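Local coordinates for protein myosin-I heavy chain (Dictyostelium discoideum, PDB 5EJR) that works as an actin-based motor with ATPase activity in the early steps of phagocytosis and in adhesion, the piece here being a C-terminal MyTH4-FERM tail region, at residues V294-F299 / E321-Q326. Residues are numbered along the deposited sequence; the frame is centred on the assembly and turned at random. Where two conformers were deposited one is given.
Sequences VRRRFF and ELTYCQ. With EDO (1,2-ethanediol), chain E; EDO (1,2-ethanediol), chain H.
R296, the last residue of strand 290-296, faces T323 and Q326 of helix 317-332; the axis of 321-326 runs at right angles (-90°) to that of 294-296, 8.6 Å away at closest. At the strand's end Q326 pairs with both N-H and C=O of R296, as a residue in an adjacent antiparallel strand can. Its chain, extended with CG anti to the backbone N (chi1 -179°), brings the amide in its own plane against these groups: OE1 accepts from R296 N at 2.7 Å, while NE2 donates almost straight to R296 O at 3.0 Å, each bond lying on a lone pair in the carbonyl plane. R295 covers this amide obliquely, its NH2 3.4 Å from Q326 CG, and continues to a salt bridge with E330. The extended R296 carries NH1 to T323 OG1 (3.1 Å), in the guanidinium plane; T323 OG1 also bonds to C319 O. R296 NE reaches back to F298 O at 3.0 Å, pinning the turn after the strand, and the F299 ring lies offset over one guanidinium face while its edge meets T323 CG2. An alanine in place of Q326 would probably leave both backbone groups of R296 without these mates and open a gap beneath the R295 guanidinium. The contact joins the ubiquitin-like and helical lobes of the FERM domain, illustrating how one buried amide can satisfy a strand's donor and acceptor together.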
loop_
_atom_site.group_PDB
_atom_site.type_symbol
_atom_site.label_atom_id
_atom_site.label_comp_id
_atom_site.label_asym_id
_atom_site.label_seq_id
_atom_site.Cartn_x
_atom_site.Cartn_y
_atom_site.Cartn_z
ATOM N N VAL A 294 9.369 -7.946 3.718
ATOM C CA VAL A 294 10.605 -7.337 3.241
ATOM C C VAL A 294 11.289 -8.387 2.373
ATOM O O VAL A 294 11.313 -9.572 2.713
ATOM C CB VAL A 294 11.515 -6.793 4.378
ATOM C CG1 VAL A 294 12.947 -6.540 3.895
ATOM C CG2 VAL A 294 10.931 -5.508 4.961
ATOM N N ARG A 295 11.771 -7.957 1.214
ATOM C CA ARG A 295 12.468 -8.835 0.286
ATOM C C ARG A 295 13.664 -8.089 -0.242
ATOM O O ARG A 295 13.635 -6.863 -0.330
ATOM C CB ARG A 295 11.556 -9.218 -0.893
ATOM C CG ARG A 295 10.424 -10.183 -0.519
ATOM C CD ARG A 295 9.791 -10.751 -1.771
ATOM N NE ARG A 295 10.610 -11.786 -2.415
ATOM C CZ ARG A 295 10.675 -13.054 -2.019
ATOM N NH1 ARG A 295 10.058 -13.445 -0.909
ATOM N NH2 ARG A 295 11.394 -13.932 -2.705
ATOM N N ARG A 296 14.702 -8.819 -0.633
ATOM C CA ARG A 296 15.817 -8.148 -1.285
ATOM C C ARG A 296 15.350 -7.979 -2.720
ATOM O O ARG A 296 14.939 -8.958 -3.381
ATOM C CB ARG A 296 17.132 -8.919 -1.210
ATOM C CG ARG A 296 18.190 -8.059 -1.903
ATOM C CD ARG A 296 19.520 -8.608 -1.761
ATOM N NE ARG A 296 20.482 -7.934 -2.626
ATOM C CZ ARG A 296 21.773 -8.196 -2.561
ATOM N NH1 ARG A 296 22.235 -9.065 -1.666
ATOM N NH2 ARG A 296 22.615 -7.598 -3.383
ATOM N N ARG A 297 15.252 -6.720 -3.117
ATOM C CA ARG A 297 14.687 -6.314 -4.387
ATOM C C ARG A 297 15.729 -6.189 -5.476
ATOM O O ARG A 297 15.484 -6.635 -6.585
ATOM C CB ARG A 297 13.912 -4.994 -4.203
ATOM C CG ARG A 297 13.172 -4.475 -5.471
ATOM C CD ARG A 297 11.924 -5.276 -5.828
ATOM N NE ARG A 297 10.902 -5.223 -4.778
ATOM C CZ ARG A 297 10.241 -6.284 -4.316
ATOM N NH1 ARG A 297 10.486 -7.494 -4.805
ATOM N NH2 ARG A 297 9.329 -6.142 -3.360
ATOM N N PHE A 298 16.877 -5.578 -5.182
ATOM C CA PHE A 298 17.882 -5.311 -6.198
ATOM C C PHE A 298 19.172 -6.109 -6.051
ATOM O O PHE A 298 19.673 -6.299 -4.954
ATOM C CB PHE A 298 18.177 -3.813 -6.243
ATOM C CG PHE A 298 16.944 -2.971 -6.495
ATOM C CD1 PHE A 298 16.351 -2.932 -7.760
ATOM C CD2 PHE A 298 16.411 -2.171 -5.491
ATOM C CE1 PHE A 298 15.222 -2.127 -7.999
ATOM C CE2 PHE A 298 15.290 -1.349 -5.736
ATOM C CZ PHE A 298 14.699 -1.343 -6.982
ATOM N N PHE A 299 19.709 -6.544 -7.192
ATOM C CA PHE A 299 20.921 -7.354 -7.274
ATOM C C PHE A 299 21.808 -6.704 -8.299
ATOM O O PHE A 299 21.533 -6.815 -9.488
ATOM C CB PHE A 299 20.566 -8.804 -7.686
ATOM C CG PHE A 299 19.833 -9.570 -6.608
ATOM C CD1 PHE A 299 18.451 -9.446 -6.461
ATOM C CD2 PHE A 299 20.525 -10.413 -5.739
ATOM C CE1 PHE A 299 17.779 -10.136 -5.447
ATOM C CE2 PHE A 299 19.852 -11.112 -4.730
ATOM C CZ PHE A 299 18.488 -10.969 -4.585
ATOM N N GLU A 321 22.683 -13.050 4.925
ATOM C CA GLU A 321 21.833 -14.076 5.510
ATOM C C GLU A 321 20.388 -13.999 4.971
ATOM O O GLU A 321 19.808 -15.027 4.600
ATOM C CB GLU A 321 21.916 -14.030 7.052
ATOM C CG GLU A 321 21.262 -15.208 7.766
ATOM C CD GLU A 321 21.661 -16.595 7.287
ATOM O OE1 GLU A 321 22.798 -16.762 6.791
ATOM O OE2 GLU A 321 20.828 -17.518 7.411
ATOM N N LEU A 322 19.845 -12.786 4.863
ATOM C CA LEU A 322 18.508 -12.589 4.317
ATOM C C LEU A 322 18.464 -12.941 2.851
ATOM O O LEU A 322 17.470 -13.494 2.387
ATOM C CB LEU A 322 17.999 -11.180 4.527
ATOM C CG LEU A 322 17.574 -10.817 5.931
ATOM C CD1 LEU A 322 17.287 -9.321 6.011
ATOM C CD2 LEU A 322 16.340 -11.642 6.393
ATOM N N THR A 323 19.562 -12.651 2.130
ATOM C CA THR A 323 19.678 -12.985 0.709
ATOM C C THR A 323 19.696 -14.482 0.510
ATOM O O THR A 323 18.964 -14.979 -0.349
ATOM C CB THR A 323 20.902 -12.304 0.088
ATOM O OG1 THR A 323 20.758 -10.899 0.284
ATOM C CG2 THR A 323 21.028 -12.601 -1.411
ATOM N N TYR A 324 20.572 -15.189 1.255
ATOM C CA TYR A 324 20.689 -16.638 1.147
ATOM C C TYR A 324 19.308 -17.273 1.425
ATOM O O TYR A 324 18.847 -18.083 0.631
ATOM C CB TYR A 324 21.778 -17.186 2.111
ATOM C CG TYR A 324 21.608 -18.675 2.346
ATOM C CD1 TYR A 324 21.813 -19.592 1.316
ATOM C CD2 TYR A 324 21.164 -19.158 3.573
ATOM C CE1 TYR A 324 21.615 -20.953 1.514
ATOM C CE2 TYR A 324 20.923 -20.515 3.769
ATOM C CZ TYR A 324 21.120 -21.402 2.728
ATOM O OH TYR A 324 20.924 -22.734 2.944
ATOM N N CYS A 325 18.683 -16.887 2.551
ATOM C CA CYS A 325 17.363 -17.314 3.009
ATOM C C CYS A 325 16.296 -17.106 1.910
ATOM O O CYS A 325 15.487 -17.999 1.678
ATOM C CB CYS A 325 17.003 -16.583 4.302
ATOM S SG CYS A 325 15.422 -17.072 5.037
ATOM N N GLN A 326 16.339 -15.961 1.195
ATOM C CA GLN A 326 15.374 -15.628 0.125
ATOM C C GLN A 326 15.567 -16.520 -1.104
ATOM O O GLN A 326 14.582 -17.014 -1.635
ATOM C CB GLN A 326 15.462 -14.141 -0.266
ATOM C CG GLN A 326 14.476 -13.743 -1.348
ATOM C CD GLN A 326 14.509 -12.258 -1.564
ATOM O OE1 GLN A 326 14.447 -11.479 -0.627
ATOM N NE2 GLN A 326 14.642 -11.843 -2.798
HETATM C C1 EDO E . 10.628 -1.644 -5.624
HETATM O O1 EDO E . 10.572 -2.198 -4.305
HETATM C C2 EDO E . 9.299 -0.855 -5.940
HETATM O O2 EDO E . 9.387 0.409 -5.295
HETATM C C1 EDO H . 16.828 -13.866 -7.116
HETATM O O1 EDO H . 15.812 -13.460 -8.007
HETATM C C2 EDO H . 16.647 -13.455 -5.622
HETATM O O2 EDO H . 15.311 -13.356 -5.162
#